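Local coordinates for protein VAL-1 (Chlorella virus, PDB 3GNE) that cleaves the polysaccharide alginate, acting as a viral lyase of polysaccharide lyase family 14, at residues K37-A42 with Y234-Q239; W77-P82 with N166-G171. All coordinates share one frame; numbering follows the deposited sequence.

Contact 1 of 2, residues K37-A42 with Y234-Q239; sequences KRVVKA and YFTNFQ
In one antiparallel sheet of the jelly-roll sandwich expected for this lyase family, Val40 and Phe235 form a hydrogen-bonded pair joining strands 37-44 and 231-241. Val40 N donates to Phe235 O at 2.8 Å, and Phe235 N returns the bond to Val40 O at 2.9 Å. The strand axes lie at 141°, and toward Thr236 a side chain takes up the link. With its hydroxyl anti to the backbone N (chi1 -167°), Thr236 donates from OG1 to Arg38 O at 2.7 Å, reaching the carbonyl from a position tilted 32° off its plane. A water donates to that same Arg38 O at 3.0 Å and accepts from Asn237 N, carrying the connection one residue further.

On the face with Val39, Lys41 and Tyr234, the aliphatic run of Lys41 lies alongside the tyrosine and points the same way; its CG comes 3.6 Å from Tyr234 CE1. Val39 CG2 meets the phenol from the other side of its plane, obliquely, 3.8 Å from Tyr234 CD1, while Phe34 stacks on that ring from strand 30-34. The opposite face carries Val40, Ala42 and Phe235. Ala42 CB sits at the edge of the Phe235 ring, in its plane and 3.8 Å from CE2, and Trp217 and His93 meet this phenylalanine edge-to-face from the facing sheet.

Arg38 O is thus gripped by a hydroxyl and a water, neither of them a backbone donor, which implies that the diverging end of the pairing is held by side-chain and solvent bonds, whereas from Val40-Phe235 onward the ordinary backbone bonds take over.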
# COMPACT_ATOMS: atom_id res chain seq x y z
N LYS A 37 -7.48 -3.51 21.00
CA LYS A 37 -7.24 -2.44 20.04
C LYS A 37 -8.45 -2.21 19.15
O LYS A 37 -9.26 -3.15 18.93
CB LYS A 37 -6.07 -2.79 19.12
CG LYS A 37 -4.76 -3.08 19.85
CD LYS A 37 -3.72 -3.59 18.85
CE LYS A 37 -2.45 -4.05 19.56
NZ LYS A 37 -1.73 -2.88 20.13
N ARG A 38 -8.55 -0.96 18.65
CA ARG A 38 -9.61 -0.67 17.68
C ARG A 38 -9.04 -1.06 16.32
O ARG A 38 -7.97 -0.52 16.02
CB ARG A 38 -10.03 0.81 17.76
CG ARG A 38 -11.40 1.02 17.13
CD ARG A 38 -12.49 0.45 18.02
NE ARG A 38 -13.83 0.73 17.54
CZ ARG A 38 -14.94 0.01 17.62
NH1 ARG A 38 -14.97 -1.16 18.21
NH2 ARG A 38 -16.09 0.43 17.11
N VAL A 39 -9.69 -1.96 15.61
CA VAL A 39 -9.13 -2.52 14.40
C VAL A 39 -10.18 -2.55 13.31
O VAL A 39 -11.36 -2.36 13.53
CB VAL A 39 -8.67 -3.99 14.66
CG1 VAL A 39 -7.77 -4.06 15.88
CG2 VAL A 39 -9.86 -4.92 14.79
N VAL A 40 -9.70 -2.84 12.07
CA VAL A 40 -10.62 -3.32 11.04
C VAL A 40 -10.36 -4.82 10.92
O VAL A 40 -9.23 -5.26 10.70
CB VAL A 40 -10.43 -2.63 9.68
CG1 VAL A 40 -11.51 -3.14 8.72
CG2 VAL A 40 -10.54 -1.12 9.82
N LYS A 41 -11.45 -5.59 11.11
CA LYS A 41 -11.44 -7.02 10.83
C LYS A 41 -11.67 -7.15 9.32
O LYS A 41 -12.79 -6.89 8.86
CB LYS A 41 -12.52 -7.73 11.62
CG LYS A 41 -12.62 -9.24 11.41
CD LYS A 41 -13.90 -9.77 12.10
CE LYS A 41 -13.93 -11.26 12.23
NZ LYS A 41 -14.89 -11.76 13.25
N ALA A 42 -10.62 -7.48 8.61
CA ALA A 42 -10.69 -7.67 7.14
C ALA A 42 -11.15 -9.09 6.85
O ALA A 42 -10.45 -10.07 7.24
CB ALA A 42 -9.31 -7.47 6.54
N TYR A 234 -6.53 -8.72 10.89
CA TYR A 234 -6.91 -7.48 11.54
C TYR A 234 -5.88 -6.39 11.28
O TYR A 234 -4.68 -6.63 11.40
CB TYR A 234 -7.04 -7.67 13.06
CG TYR A 234 -7.98 -8.79 13.45
CD1 TYR A 234 -9.33 -8.55 13.65
CD2 TYR A 234 -7.48 -10.09 13.60
CE1 TYR A 234 -10.19 -9.60 14.00
CE2 TYR A 234 -8.33 -11.11 13.96
CZ TYR A 234 -9.67 -10.86 14.16
OH TYR A 234 -10.49 -11.94 14.53
N PHE A 235 -6.35 -5.20 10.94
CA PHE A 235 -5.47 -4.07 10.68
C PHE A 235 -5.74 -2.97 11.70
O PHE A 235 -6.87 -2.72 12.09
CB PHE A 235 -5.77 -3.50 9.24
CG PHE A 235 -5.27 -4.44 8.15
CD1 PHE A 235 -3.99 -4.37 7.65
CD2 PHE A 235 -6.15 -5.41 7.64
CE1 PHE A 235 -3.55 -5.23 6.64
CE2 PHE A 235 -5.73 -6.27 6.63
CZ PHE A 235 -4.42 -6.20 6.12
N THR A 236 -4.68 -2.30 12.12
CA THR A 236 -4.87 -1.25 13.14
C THR A 236 -3.77 -0.23 13.03
O THR A 236 -2.77 -0.44 12.37
CB THR A 236 -4.90 -1.91 14.55
OG1 THR A 236 -5.38 -0.95 15.51
CG2 THR A 236 -3.50 -2.42 14.95
N ASN A 237 -3.96 0.89 13.75
CA ASN A 237 -2.92 1.87 13.95
C ASN A 237 -2.39 2.42 12.62
O ASN A 237 -1.17 2.42 12.38
CB ASN A 237 -1.75 1.30 14.80
CG ASN A 237 -0.99 2.43 15.45
OD1 ASN A 237 -1.48 3.55 15.61
ND2 ASN A 237 0.28 2.13 15.82
N PHE A 238 -3.28 2.87 11.78
CA PHE A 238 -2.88 3.52 10.53
C PHE A 238 -2.31 4.89 10.84
O PHE A 238 -2.98 5.71 11.49
CB PHE A 238 -4.12 3.70 9.62
CG PHE A 238 -4.62 2.38 9.05
CD1 PHE A 238 -4.15 1.96 7.80
CD2 PHE A 238 -5.54 1.59 9.71
CE1 PHE A 238 -4.68 0.75 7.25
CE2 PHE A 238 -6.04 0.41 9.20
CZ PHE A 238 -5.58 -0.01 7.96
N GLN A 239 -1.08 5.17 10.43
CA GLN A 239 -0.38 6.39 10.72
C GLN A 239 0.19 7.00 9.44
O GLN A 239 0.58 6.31 8.52
CB GLN A 239 0.81 6.12 11.68
CG GLN A 239 0.32 5.60 13.03
CD GLN A 239 1.46 5.25 13.95
OE1 GLN A 239 2.41 4.64 13.45
NE2 GLN A 239 1.41 5.58 15.23
O HOH W 1 -6.46 2.00 15.31

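Contact 2 of 2, residues W77-P82 with N166-G171; sequences WEVFYP and NRIEIG
Val79 O is held twice by Asn166, through the backbone N at 2.9 Å and through the side-chain ND2 at 3.2 Å, the two donors arriving from opposite faces of the carbonyl plane. The amide reaches back in this way because CG is turned beside its own backbone N (chi1 -65°), and it is fixed further by Asn193, which donates to OD1, and by Lys161 O, a second acceptor for ND2. Val79 N completes the pair by donating to Asn166 O at 2.8 Å. Two residues along, Ile168 N gives an almost straight bond to Trp77 O, also 2.8 Å, and Trp77 N donates to Ile168 O.

These bonds join strands 72-80 and 166-173 as antiparallel neighbours within a sheet of the jelly roll, and Trp77, Ile168 and Ile170, pointing inward, meet strand 112-119 of the other sheet. On that inner side Ile168 lies over one face of the Trp77 indole: CB makes a CH-pi contact 4.0 Å from the centroid of the five-membered ring, and CG2 rests nearer the rim, 3.7 Å from Trp77 CZ2. A chi1 of 53° sets the indole between the backbone N and carbonyl carbon, swinging its far end toward strand 166-173, where Ile170 CG2 touches Trp77 CH2 at 3.8 Å. Trp217 and Ile117 pack against the indole from the facing sheet.

On the other side of the sheet Glu78 and Arg167 run side by side through their methylenes, CG to CG 4.0 Å, but their charged groups do not meet; the carboxylate instead accepts from Asn237 ND2 through OE2.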
# COMPACT_ATOMS: atom_id res chain seq x y z
N TRP A 77 1.03 0.91 9.28
CA TRP A 77 -0.13 0.22 9.86
C TRP A 77 0.40 -1.06 10.49
O TRP A 77 1.57 -1.43 10.26
CB TRP A 77 -1.24 -0.12 8.84
CG TRP A 77 -0.71 -0.86 7.64
CD1 TRP A 77 -0.62 -2.22 7.49
CD2 TRP A 77 -0.18 -0.30 6.44
NE1 TRP A 77 -0.07 -2.54 6.25
CE2 TRP A 77 0.20 -1.37 5.59
CE3 TRP A 77 -0.00 1.04 5.98
CZ2 TRP A 77 0.76 -1.18 4.32
CZ3 TRP A 77 0.55 1.21 4.71
CH2 TRP A 77 0.92 0.14 3.90
N GLU A 78 -0.46 -1.70 11.27
CA GLU A 78 -0.09 -2.99 11.85
C GLU A 78 -1.09 -4.03 11.43
O GLU A 78 -2.28 -3.72 11.27
CB GLU A 78 -0.08 -2.91 13.40
CG GLU A 78 0.98 -1.83 13.80
CD GLU A 78 0.96 -1.61 15.29
OE1 GLU A 78 0.51 -2.50 16.03
OE2 GLU A 78 1.43 -0.58 15.78
N VAL A 79 -0.64 -5.27 11.23
CA VAL A 79 -1.58 -6.34 10.83
C VAL A 79 -1.32 -7.62 11.60
O VAL A 79 -0.20 -8.02 11.84
CB VAL A 79 -1.44 -6.56 9.32
CG1 VAL A 79 -0.01 -7.00 8.97
CG2 VAL A 79 -2.48 -7.58 8.84
N PHE A 80 -2.41 -8.24 12.02
CA PHE A 80 -2.41 -9.49 12.78
C PHE A 80 -3.06 -10.58 11.90
O PHE A 80 -4.23 -10.43 11.51
CB PHE A 80 -3.20 -9.26 14.04
CG PHE A 80 -3.18 -10.38 15.08
CD1 PHE A 80 -2.45 -10.18 16.26
CD2 PHE A 80 -3.84 -11.58 14.95
CE1 PHE A 80 -2.46 -11.14 17.24
CE2 PHE A 80 -3.85 -12.56 15.93
CZ PHE A 80 -3.16 -12.36 17.10
N TYR A 81 -2.28 -11.60 11.64
CA TYR A 81 -2.70 -12.81 10.90
C TYR A 81 -2.86 -13.95 11.90
O TYR A 81 -1.80 -14.45 12.34
CB TYR A 81 -1.65 -13.17 9.86
CG TYR A 81 -1.63 -12.14 8.72
CD1 TYR A 81 -2.71 -12.18 7.81
CD2 TYR A 81 -0.60 -11.22 8.54
CE1 TYR A 81 -2.70 -11.26 6.74
CE2 TYR A 81 -0.63 -10.31 7.48
CZ TYR A 81 -1.69 -10.36 6.60
OH TYR A 81 -1.76 -9.46 5.54
N PRO A 82 -4.06 -14.36 12.24
CA PRO A 82 -4.19 -15.49 13.15
C PRO A 82 -3.52 -16.72 12.57
O PRO A 82 -3.54 -16.92 11.35
CB PRO A 82 -5.70 -15.70 13.23
CG PRO A 82 -6.29 -14.33 12.93
CD PRO A 82 -5.36 -13.79 11.84
N ASN A 166 2.16 -7.32 13.32
CA ASN A 166 3.31 -6.99 12.45
C ASN A 166 3.25 -5.50 12.12
O ASN A 166 2.14 -5.04 11.77
CB ASN A 166 3.23 -7.76 11.14
CG ASN A 166 3.36 -9.27 11.36
OD1 ASN A 166 4.48 -9.76 11.53
ND2 ASN A 166 2.26 -10.01 11.27
N ARG A 167 4.34 -4.81 12.20
CA ARG A 167 4.42 -3.39 11.92
C ARG A 167 4.96 -3.16 10.52
O ARG A 167 6.06 -3.60 10.21
CB ARG A 167 5.33 -2.69 12.96
CG ARG A 167 4.80 -2.91 14.37
CD ARG A 167 5.71 -2.24 15.39
NE ARG A 167 7.10 -2.60 15.28
CZ ARG A 167 7.86 -3.66 15.49
NH1 ARG A 167 9.17 -3.58 15.26
NH2 ARG A 167 7.31 -4.81 15.92
N ILE A 168 4.15 -2.46 9.70
CA ILE A 168 4.51 -2.22 8.33
C ILE A 168 4.64 -0.72 8.08
O ILE A 168 3.80 0.05 8.55
CB ILE A 168 3.38 -2.76 7.40
CG1 ILE A 168 3.00 -4.21 7.76
CG2 ILE A 168 3.79 -2.59 5.94
CD1 ILE A 168 4.08 -5.21 7.56
N GLU A 169 5.61 -0.28 7.27
CA GLU A 169 5.62 1.11 6.85
C GLU A 169 6.00 1.13 5.37
O GLU A 169 6.78 0.28 4.92
CB GLU A 169 6.66 1.98 7.63
CG GLU A 169 6.55 1.80 9.16
CD GLU A 169 7.34 2.91 9.87
OE1 GLU A 169 7.60 3.98 9.29
OE2 GLU A 169 7.62 2.68 11.04
N ILE A 170 5.53 2.16 4.68
CA ILE A 170 5.97 2.35 3.32
C ILE A 170 6.24 3.84 3.12
O ILE A 170 5.31 4.66 3.32
CB ILE A 170 4.99 1.81 2.25
CG1 ILE A 170 5.54 1.96 0.83
CG2 ILE A 170 3.57 2.35 2.37
CD1 ILE A 170 4.89 1.06 -0.20
N GLY A 171 7.46 4.15 2.72
CA GLY A 171 7.86 5.53 2.46
C GLY A 171 7.96 5.80 0.97
O GLY A 171 8.35 4.94 0.18

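Overall arrangement
Starting from the N terminus, the chain lays down strand 37-44 early and waits almost to its end for strand 231-241, so contact 1 closes a loop of 191 residues. Contact 2 falls wholly within that span: strand 72-80 finds strand 166-173 after an 83-residue excursion that builds several strands of the facing sheet. The two contacts do not cross, and their centres lie about 9 Å apart. Strands 72-80 and 231-241 are themselves neighbours, linked by probable hydrogen bonds from Phe80 to Tyr234 and from Glu78 to Thr236. The sheet therefore runs continuously through 37-44, 231-241, 72-80 and 166-173, joining an early strand and the last strand to two from the middle of the chain.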